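Local coordinates for putative cell surface protein (Streptococcus pyogenes, PDB 4OFQ), which probably serves as a streptococcal surface adhesin of the antigen I/II family, of which this is the calcium-binding, beta-sandwich C-terminal region, at residues T40-Q45 and T150-F155; L80-I85 and Y128-K133; K18-D23 and N182-H187. One frame throughout, in Å; residues are numbered along the deposited sequence. Where two conformers were deposited one is given.

Overall arrangement
All three contacts lie in the N-terminal of the two beta-sandwich parts of the chain. Contact 3 (18-23 with 182-187) closes the longest loop of chain; contact 1 (40-45 with 150-155) is nested inside it, and contact 2 (80-85 with 128-133) inside contact 1. Contact 1 is a pairing within one sheet, and its two strands neighbour strand 17-20 of contact 3 and strand 80-87 of contact 2. Contacts 2 and 3 each reach from that sheet to the mixed sheet containing 127-132 and 177-188. Centre to centre, contact 1 is about 9 Å from contact 2 and 10 Å from contact 3; the centres of contacts 2 and 3 are about 18 Å apart, so contact 1 links two separate sheet-to-sheet junctions.

Contact 1 (T40-Q45 and T150-F155); sequences TYVAKQ and TYNLSF
Tyr41 and Leu153 form an antiparallel hydrogen-bonded pair, as do Ala43 and Tyr151, and these two pairs account for all four backbone bonds between segments 40-45 and 150-155. Tyr41 N reaches Leu153 O at 2.8 Å, and Leu153 N returns to Tyr41 O with an N-H...O angle of 172°. Ala43 and Tyr151 exchange bonds in the same way, so the peptide N and O of all four residues are satisfied. The carbonyl oxygens of Leu153, Tyr41, Tyr151 and Ala43 each also receive a CA-H contact, from Thr40, Asn152, Val42 and Thr150 respectively.

Side-chain hydroxyls add polar links on both faces. With OG1 lying beside its own backbone N, Thr40 meets Ser154, and the OG1 to OG separation is 2.9 Å; either could donate. Ser154 OG is also bonded to Asn83 ND2, which binds Asn152 OD1 as well. On the other face Tyr151 OH donates to Gln45 OE1 over 2.6 Å. Gln45 extends its chain to bring this oxygen to the edge of the phenol ring, but the hydroxyl stands 39° out of the amide's carbonyl plane, and ring and amide planes are 43° apart.

Apolar contacts fill in beside these bonds. Val42 CG1 touches Thr150 CG2 at 3.6 Å, whereas the side chains of Tyr41 and Phe155 cross at about a right angle, CE2 of the tyrosine being 3.7 Å from CD2 of the phenylalanine.

Strand 38-45 is flanked by 17-20, and strand 149-157 by 80-87, all antiparallel. The face carrying Tyr41, Ala43, Tyr151 and Leu153 packs into the sandwich against strands 64-70 and 164-174, where Tyr151 stacks on Tyr66.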
loop_
_atom_site.group_PDB
_atom_site.type_symbol
_atom_site.label_atom_id
_atom_site.label_comp_id
_atom_site.label_asym_id
_atom_site.label_seq_id
_atom_site.Cartn_x
_atom_site.Cartn_y
_atom_site.Cartn_z
ATOM N N THR A 40 4.346 0.157 7.411
ATOM C CA THR A 40 5.113 0.313 8.642
ATOM C C THR A 40 4.573 -0.585 9.736
ATOM O O THR A 40 3.433 -0.427 10.175
ATOM C CB THR A 40 5.129 1.771 9.113
ATOM O OG1 THR A 40 5.820 2.562 8.138
ATOM C CG2 THR A 40 5.864 1.895 10.464
ATOM N N TYR A 41 5.400 -1.543 10.143
ATOM C CA TYR A 41 5.044 -2.509 11.160
ATOM C C TYR A 41 5.729 -2.185 12.469
ATOM O O TYR A 41 6.863 -1.672 12.493
ATOM C CB TYR A 41 5.482 -3.908 10.728
ATOM C CG TYR A 41 4.850 -4.432 9.459
ATOM C CD1 TYR A 41 3.570 -4.992 9.473
ATOM C CD2 TYR A 41 5.550 -4.421 8.256
ATOM C CE1 TYR A 41 2.997 -5.493 8.310
ATOM C CE2 TYR A 41 4.997 -4.916 7.099
ATOM C CZ TYR A 41 3.720 -5.461 7.131
ATOM O OH TYR A 41 3.168 -5.941 5.972
ATOM N N VAL A 42 5.049 -2.507 13.566
ATOM C CA VAL A 42 5.651 -2.435 14.889
ATOM C C VAL A 42 5.583 -3.852 15.453
ATOM O O VAL A 42 4.499 -4.419 15.590
ATOM C CB VAL A 42 4.877 -1.450 15.790
ATOM C CG1 VAL A 42 5.533 -1.333 17.175
ATOM C CG2 VAL A 42 4.764 -0.074 15.116
ATOM N N ALA A 43 6.745 -4.437 15.727
ATOM C CA ALA A 43 6.817 -5.825 16.141
ATOM C C ALA A 43 7.359 -5.890 17.555
ATOM O O ALA A 43 8.267 -5.119 17.914
ATOM C CB ALA A 43 7.710 -6.622 15.197
ATOM N N LYS A 44 6.803 -6.797 18.350
ATOM C CA LYS A 44 7.266 -6.992 19.720
ATOM C C LYS A 44 7.972 -8.328 19.888
ATOM O O LYS A 44 7.480 -9.364 19.433
ATOM C CB LYS A 44 6.100 -6.918 20.718
ATOM C CG LYS A 44 6.518 -7.262 22.160
ATOM C CD LYS A 44 5.374 -7.107 23.165
ATOM C CE LYS A 44 4.427 -8.283 23.104
ATOM N NZ LYS A 44 3.360 -8.208 24.147
ATOM N N GLN A 45 9.116 -8.284 20.565
ATOM C CA GLN A 45 9.856 -9.465 20.996
ATOM C C GLN A 45 9.594 -9.571 22.495
ATOM O O GLN A 45 10.045 -8.727 23.273
ATOM C CB GLN A 45 11.348 -9.270 20.691
ATOM C CG GLN A 45 12.308 -10.414 21.070
ATOM C CD GLN A 45 13.695 -10.206 20.448
ATOM O OE1 GLN A 45 14.064 -9.078 20.098
ATOM N NE2 GLN A 45 14.462 -11.291 20.297
ATOM N N THR A 150 11.181 -3.753 20.861
ATOM C CA THR A 150 10.225 -3.276 19.865
ATOM C C THR A 150 10.939 -2.914 18.562
ATOM O O THR A 150 11.858 -2.084 18.554
ATOM C CB THR A 150 9.437 -2.058 20.386
ATOM O OG1 THR A 150 8.729 -2.430 21.579
ATOM C CG2 THR A 150 8.439 -1.554 19.329
ATOM N N TYR A 151 10.511 -3.547 17.475
ATOM C CA TYR A 151 11.090 -3.317 16.157
ATOM C C TYR A 151 10.129 -2.442 15.357
ATOM O O TYR A 151 8.941 -2.740 15.261
ATOM C CB TYR A 151 11.314 -4.646 15.416
ATOM C CG TYR A 151 12.300 -5.616 16.057
ATOM C CD1 TYR A 151 12.004 -6.249 17.260
ATOM C CD2 TYR A 151 13.511 -5.923 15.438
ATOM C CE1 TYR A 151 12.904 -7.148 17.850
ATOM C CE2 TYR A 151 14.414 -6.831 16.011
ATOM C CZ TYR A 151 14.107 -7.436 17.219
ATOM O OH TYR A 151 14.995 -8.335 17.812
ATOM N N ASN A 152 10.642 -1.358 14.789
ATOM C CA ASN A 152 9.819 -0.501 13.944
ATOM C C ASN A 152 10.396 -0.551 12.533
ATOM O O ASN A 152 11.494 -0.050 12.298
ATOM C CB ASN A 152 9.837 0.920 14.495
ATOM C CG ASN A 152 8.771 1.789 13.886
ATOM O OD1 ASN A 152 8.768 2.032 12.683
ATOM N ND2 ASN A 152 7.873 2.295 14.725
ATOM N N LEU A 153 9.656 -1.168 11.609
ATOM C CA LEU A 153 10.185 -1.589 10.314
ATOM C C LEU A 153 9.302 -1.072 9.189
ATOM O O LEU A 153 8.086 -1.187 9.286
ATOM C CB LEU A 153 10.152 -3.122 10.238
ATOM C CG LEU A 153 10.801 -3.885 11.396
ATOM C CD1 LEU A 153 10.612 -5.409 11.248
ATOM C CD2 LEU A 153 12.281 -3.517 11.470
ATOM N N SER A 154 9.891 -0.526 8.127
ATOM C CA SER A 154 9.084 -0.091 6.975
ATOM C C SER A 154 9.490 -0.823 5.700
ATOM O O SER A 154 10.679 -0.868 5.371
ATOM C CB SER A 154 9.221 1.423 6.755
ATOM O OG SER A 154 8.709 2.134 7.872
ATOM N N PHE A 155 8.504 -1.353 4.966
ATOM C CA PHE A 155 8.748 -2.020 3.683
ATOM C C PHE A 155 7.953 -1.337 2.561
ATOM O O PHE A 155 6.860 -0.789 2.798
ATOM C CB PHE A 155 8.259 -3.474 3.707
ATOM C CG PHE A 155 9.027 -4.396 4.627
ATOM C CD1 PHE A 155 10.215 -5.001 4.208
ATOM C CD2 PHE A 155 8.512 -4.732 5.873
ATOM C CE1 PHE A 155 10.891 -5.880 5.038
ATOM C CE2 PHE A 155 9.192 -5.617 6.715
ATOM C CZ PHE A 155 10.371 -6.196 6.289
#

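Contact 2 (L80-I85 and Y128-K133); sequences LVVNSI and YMWVAK
Leu80 places one methyl squarely on the aromatic ring of Tyr128. Its CD2 lies 3.6 Å from the ring centroid and 11° off the ring normal, which defines a CH-pi contact over the face. The evidence for centring is that all six ring carbons of Tyr128 lie within 3.6 to 4.1 Å of Leu80 CD2. Leu80 CG is anti to the backbone N (chi1 173°), which directs the branch across to the opposing strand. The two side chains run antiparallel alongside each other, with Leu80 CB 3.6 Å from Tyr128 OH.

Trp130 is met differently. The terminal methyl of Ile85 comes obliquely to the pyrrole part of the indole, with Ile85 CD1 3.4 Å from Trp130 NE1. An extended chi2 stretches that methyl away from its strand towards the indole. At the benzo part, Val82 CG2 lies near the ring plane at its edge, 4.4 Å from Trp130 CZ2; Leu80 CD2 approaches the same carbon obliquely, at 4.3 Å. Leu80 thus touches both aromatic residues with a single methyl.

No hydrogen bond joins the segments, whose strand axes stay 11.8 Å apart and run at 35°: the contact is made entirely by side chains bridging the two sheets of the sandwich. Strand 80-87 contains a classic beta bulge, at which Asn83 and Ser84 both face Asn152.

The polar end of Tyr128 is satisfied outside the two segments: OH bonds to Gly77 O, while the ring stacks with His101. Trp130 NE1, however, is buried with no modelled partner and abuts a methyl. Between these two segments cohesion therefore rests on apolar packing and one CH-pi contact, probably with some polar cost at the indole N-H.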
loop_
_atom_site.group_PDB
_atom_site.type_symbol
_atom_site.label_atom_id
_atom_site.label_comp_id
_atom_site.label_asym_id
_atom_site.label_seq_id
_atom_site.Cartn_x
_atom_site.Cartn_y
_atom_site.Cartn_z
ATOM N N LEU A 80 13.570 -2.709 2.984
ATOM C CA LEU A 80 13.433 -2.524 4.435
ATOM C C LEU A 80 14.202 -1.321 4.953
ATOM O O LEU A 80 15.387 -1.158 4.665
ATOM C CB LEU A 80 13.875 -3.778 5.211
ATOM C CG LEU A 80 13.924 -3.611 6.741
ATOM C CD1 LEU A 80 12.523 -3.272 7.308
ATOM C CD2 LEU A 80 14.499 -4.856 7.452
ATOM N N VAL A 81 13.521 -0.486 5.725
ATOM C CA VAL A 81 14.184 0.550 6.516
ATOM C C VAL A 81 13.914 0.237 7.979
ATOM O O VAL A 81 12.750 0.138 8.390
ATOM C CB VAL A 81 13.638 1.955 6.196
ATOM C CG1 VAL A 81 14.242 3.016 7.166
ATOM C CG2 VAL A 81 13.906 2.321 4.733
ATOM N N VAL A 82 14.974 0.048 8.763
ATOM C CA VAL A 82 14.786 -0.209 10.189
ATOM C C VAL A 82 14.717 1.136 10.884
ATOM O O VAL A 82 15.735 1.808 11.049
ATOM C CB VAL A 82 15.927 -1.054 10.772
ATOM C CG1 VAL A 82 15.726 -1.294 12.264
ATOM C CG2 VAL A 82 15.995 -2.373 10.054
ATOM N N ASN A 83 13.516 1.543 11.282
ATOM C CA ASN A 83 13.367 2.853 11.909
ATOM C C ASN A 83 13.966 2.874 13.317
ATOM O O ASN A 83 14.612 3.851 13.720
ATOM C CB ASN A 83 11.902 3.281 11.889
ATOM C CG ASN A 83 11.325 3.255 10.484
ATOM O OD1 ASN A 83 11.853 3.896 9.582
ATOM N ND2 ASN A 83 10.277 2.472 10.283
ATOM N N SER A 84 13.756 1.797 14.060
ATOM C CA SER A 84 14.363 1.678 15.377
ATOM C C SER A 84 14.201 0.252 15.884
ATOM O O SER A 84 13.287 -0.463 15.472
ATOM C CB SER A 84 13.696 2.648 16.352
ATOM O OG SER A 84 12.313 2.342 16.457
ATOM N N ILE A 85 15.118 -0.172 16.745
ATOM C CA ILE A 85 14.942 -1.412 17.500
ATOM C C ILE A 85 15.331 -1.068 18.927
ATOM O O ILE A 85 16.504 -0.787 19.208
ATOM C CB ILE A 85 15.829 -2.554 16.988
ATOM C CG1 ILE A 85 15.629 -2.766 15.482
ATOM C CG2 ILE A 85 15.509 -3.849 17.748
ATOM C CD1 ILE A 85 16.488 -3.902 14.913
ATOM N N TYR A 128 13.980 -11.819 7.326
ATOM C CA TYR A 128 15.064 -11.220 8.084
ATOM C C TYR A 128 15.133 -11.889 9.433
ATOM O O TYR A 128 14.104 -12.259 10.004
ATOM C CB TYR A 128 14.814 -9.747 8.343
ATOM C CG TYR A 128 15.169 -8.852 7.195
ATOM C CD1 TYR A 128 14.216 -8.509 6.244
ATOM C CD2 TYR A 128 16.464 -8.349 7.060
ATOM C CE1 TYR A 128 14.543 -7.666 5.180
ATOM C CE2 TYR A 128 16.796 -7.512 6.004
ATOM C CZ TYR A 128 15.828 -7.182 5.076
ATOM O OH TYR A 128 16.139 -6.360 4.025
ATOM N N MET A 129 16.348 -12.048 9.942
ATOM C CA MET A 129 16.514 -12.500 11.311
ATOM C C MET A 129 17.459 -11.568 12.054
ATOM O O MET A 129 18.378 -11.007 11.452
ATOM C CB MET A 129 16.942 -13.980 11.384
ATOM C CG MET A 129 18.294 -14.322 10.782
ATOM S SD MET A 129 18.558 -16.116 10.644
ATOM C CE MET A 129 18.238 -16.677 12.317
ATOM N N TRP A 130 17.191 -11.358 13.344
ATOM C CA TRP A 130 18.086 -10.587 14.208
ATOM C C TRP A 130 18.602 -11.529 15.295
ATOM O O TRP A 130 17.813 -12.212 15.967
ATOM C CB TRP A 130 17.345 -9.404 14.836
ATOM C CG TRP A 130 17.077 -8.296 13.890
ATOM C CD1 TRP A 130 17.850 -7.194 13.687
ATOM C CD2 TRP A 130 15.965 -8.181 12.986
ATOM N NE1 TRP A 130 17.277 -6.389 12.728
ATOM C CE2 TRP A 130 16.122 -6.972 12.283
ATOM C CE3 TRP A 130 14.844 -8.976 12.718
ATOM C CZ2 TRP A 130 15.208 -6.540 11.310
ATOM C CZ3 TRP A 130 13.932 -8.538 11.746
ATOM C CH2 TRP A 130 14.123 -7.332 11.068
ATOM N N VAL A 131 19.926 -11.607 15.446
ATOM C CA VAL A 131 20.538 -12.572 16.360
ATOM C C VAL A 131 21.331 -11.826 17.414
ATOM O O VAL A 131 22.171 -10.988 17.080
ATOM C CB VAL A 131 21.494 -13.536 15.612
ATOM C CG1 VAL A 131 22.130 -14.554 16.588
ATOM C CG2 VAL A 131 20.752 -14.244 14.475
ATOM N N ALA A 132 21.064 -12.093 18.687
ATOM C CA ALA A 132 21.871 -11.460 19.735
ATOM C C ALA A 132 23.346 -11.851 19.586
ATOM O O ALA A 132 23.679 -13.039 19.629
ATOM C CB ALA A 132 21.362 -11.855 21.109
ATOM N N LYS A 133 24.214 -10.849 19.437
ATOM C CA LYS A 133 25.653 -11.075 19.288
ATOM C C LYS A 133 26.319 -11.680 20.533
ATOM O O LYS A 133 27.305 -12.423 20.428
ATOM C CB LYS A 133 26.362 -9.764 18.928
ATOM C CG LYS A 133 25.918 -9.135 17.616
ATOM C CD LYS A 133 26.672 -7.828 17.398
ATOM C CE LYS A 133 26.200 -7.121 16.154
ATOM N NZ LYS A 133 27.005 -5.879 15.953
#

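Contact 3 (K18-D23 and N182-H187); sequences KTIVDD and NIVVNH
A beta-sandwich junction with an isopeptide crosslink beside it, a feature known from Gram-positive surface proteins, is the setting of this contact. Strand 17-20 belongs to one sheet and 177-188 to the other, and Lys18 NZ, hydrogen-bonded to Asp68 OD2, is covalently linked to Asn168 CG on strand 164-174, which neighbours 177-188.

Asn182 grips the backbone of Lys18 with both ends of its amide. Lys18 N donates to Asn182 OD1 at 2.9 Å, arriving in the carbonyl plane on a lone pair, and Asn182 ND2 donates to Lys18 O at 2.8 Å with an N-H...O angle of 170°. That acceptor lies almost in the amide plane. Asn182 CG sits between the backbone N and the carbonyl carbon (chi1 57°), a rotation that swings the amide across to the lysine and mimics the backbone pairing of a neighbouring strand. The two bonds together fix the turn of the amide about its own axis.

Beyond this polar end, the strands run nearly parallel, 13° between their directions, but their axes remain 6.9 Å apart, so side chains fill the interval. Val184 spreads its two methyls between partners. Val184 CG2 is 3.3 Å from Lys18 O and 4.0 Å from Lys18 CB, the two side chains crossing at about a right angle, and Val184 CG1 meets Ile20 CG2 at 3.6 Å. Tyr41 packs on both Ile20 and Val184.

Asn186 faces Ile20 from the opposite direction, its ND2 being held by the carbonyl oxygens of Lys31 and Ile28, and its OD1 rests 3.5 Å from the terminal methyl CD1 of Ile20.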
loop_
_atom_site.group_PDB
_atom_site.type_symbol
_atom_site.label_atom_id
_atom_site.label_comp_id
_atom_site.label_asym_id
_atom_site.label_seq_id
_atom_site.Cartn_x
_atom_site.Cartn_y
_atom_site.Cartn_z
ATOM N N LYS A 18 2.958 -8.642 15.919
ATOM C CA LYS A 18 3.225 -7.529 15.023
ATOM C C LYS A 18 1.905 -6.835 14.671
ATOM O O LYS A 18 0.836 -7.459 14.700
ATOM C CB LYS A 18 3.960 -7.992 13.762
ATOM C CG LYS A 18 4.416 -6.835 12.857
ATOM C CD LYS A 18 5.393 -7.301 11.776
ATOM C CE LYS A 18 4.724 -8.139 10.673
ATOM N NZ LYS A 18 5.720 -8.452 9.588
ATOM N N THR A 19 1.983 -5.534 14.402
ATOM C CA THR A 19 0.852 -4.793 13.863
ATOM C C THR A 19 1.365 -3.882 12.747
ATOM O O THR A 19 2.567 -3.706 12.591
ATOM C CB THR A 19 0.139 -3.978 14.947
ATOM O OG1 THR A 19 -1.082 -3.441 14.416
ATOM C CG2 THR A 19 1.035 -2.859 15.430
ATOM N N ILE A 20 0.455 -3.350 11.939
ATOM C CA ILE A 20 0.816 -2.388 10.915
ATOM C C ILE A 20 0.026 -1.126 11.249
ATOM O O ILE A 20 -1.138 -1.204 11.655
ATOM C CB ILE A 20 0.478 -2.912 9.486
ATOM C CG1 ILE A 20 0.813 -1.861 8.424
ATOM C CG2 ILE A 20 -1.005 -3.336 9.381
ATOM C CD1 ILE A 20 0.626 -2.365 7.008
ATOM N N VAL A 21 0.652 0.039 11.099
ATOM C CA VAL A 21 0.047 1.277 11.585
ATOM C C VAL A 21 -0.009 2.354 10.505
ATOM O O VAL A 21 0.839 2.392 9.606
ATOM C CB VAL A 21 0.799 1.827 12.811
ATOM C CG1 VAL A 21 0.716 0.838 13.975
ATOM C CG2 VAL A 21 2.251 2.115 12.456
ATOM N N ASP A 22 -1.013 3.220 10.581
ATOM C CA ASP A 22 -1.097 4.308 9.614
ATOM C C ASP A 22 -0.266 5.499 10.067
ATOM O O ASP A 22 0.480 5.400 11.054
ATOM C CB ASP A 22 -2.545 4.710 9.297
ATOM C CG ASP A 22 -3.281 5.300 10.485
ATOM O OD1 ASP A 22 -2.663 5.623 11.528
ATOM O OD2 ASP A 22 -4.515 5.459 10.366
ATOM N N ASP A 23 -0.430 6.618 9.361
ATOM C CA ASP A 23 0.324 7.840 9.633
ATOM C C ASP A 23 -0.066 8.492 10.954
ATOM O O ASP A 23 0.618 9.402 11.425
ATOM C CB ASP A 23 0.195 8.840 8.468
ATOM C CG ASP A 23 -1.251 9.223 8.162
ATOM O OD1 ASP A 23 -2.183 8.469 8.525
ATOM O OD2 ASP A 23 -1.459 10.287 7.537
ATOM N N ASN A 182 1.311 -13.376 15.403
ATOM C CA ASN A 182 0.116 -13.262 14.571
ATOM C C ASN A 182 0.444 -12.920 13.119
ATOM O O ASN A 182 1.459 -12.276 12.832
ATOM C CB ASN A 182 -0.791 -12.173 15.134
ATOM C CG ASN A 182 -0.087 -10.838 15.224
ATOM O OD1 ASN A 182 0.964 -10.725 15.862
ATOM N ND2 ASN A 182 -0.621 -9.834 14.535
ATOM N N ILE A 183 -0.422 -13.316 12.196
ATOM C CA ILE A 183 -0.203 -12.949 10.794
ATOM C C ILE A 183 -0.914 -11.645 10.451
ATOM O O ILE A 183 -2.145 -11.579 10.444
ATOM C CB ILE A 183 -0.669 -14.072 9.842
ATOM C CG1 ILE A 183 0.097 -15.357 10.148
ATOM C CG2 ILE A 183 -0.451 -13.689 8.388
ATOM C CD1 ILE A 183 -0.473 -16.586 9.459
ATOM N N VAL A 184 -0.134 -10.603 10.170
ATOM C CA VAL A 184 -0.707 -9.335 9.751
ATOM C C VAL A 184 -1.038 -9.430 8.263
ATOM O O VAL A 184 -0.184 -9.785 7.448
ATOM C CB VAL A 184 0.272 -8.180 10.003
ATOM C CG1 VAL A 184 -0.351 -6.839 9.599
ATOM C CG2 VAL A 184 0.693 -8.164 11.475
ATOM N N VAL A 185 -2.279 -9.120 7.913
ATOM C CA VAL A 185 -2.721 -9.241 6.532
ATOM C C VAL A 185 -3.224 -7.911 5.991
ATOM O O VAL A 185 -4.019 -7.234 6.645
ATOM C CB VAL A 185 -3.872 -10.258 6.408
ATOM C CG1 VAL A 185 -4.395 -10.333 4.960
ATOM C CG2 VAL A 185 -3.439 -11.633 6.931
ATOM N N ASN A 186 -2.787 -7.555 4.786
ATOM C CA ASN A 186 -3.362 -6.409 4.097
ATOM C C ASN A 186 -3.661 -6.755 2.664
ATOM O O ASN A 186 -2.940 -7.533 2.054
ATOM C CB ASN A 186 -2.414 -5.224 4.162
ATOM C CG ASN A 186 -2.231 -4.741 5.565
ATOM O OD1 ASN A 186 -1.320 -5.175 6.278
ATOM N ND2 ASN A 186 -3.121 -3.866 5.994
ATOM N N HIS A 187 -4.732 -6.173 2.128
ATOM C CA HIS A 187 -5.123 -6.455 0.759
ATOM C C HIS A 187 -4.596 -5.348 -0.132
ATOM O O HIS A 187 -4.713 -4.165 0.196
ATOM C CB HIS A 187 -6.651 -6.560 0.660
ATOM C CG HIS A 187 -7.147 -6.980 -0.690
ATOM N ND1 HIS A 187 -7.937 -6.170 -1.478
ATOM C CD2 HIS A 187 -6.969 -8.128 -1.389
ATOM C CE1 HIS A 187 -8.223 -6.798 -2.607
ATOM N NE2 HIS A 187 -7.654 -7.991 -2.574
#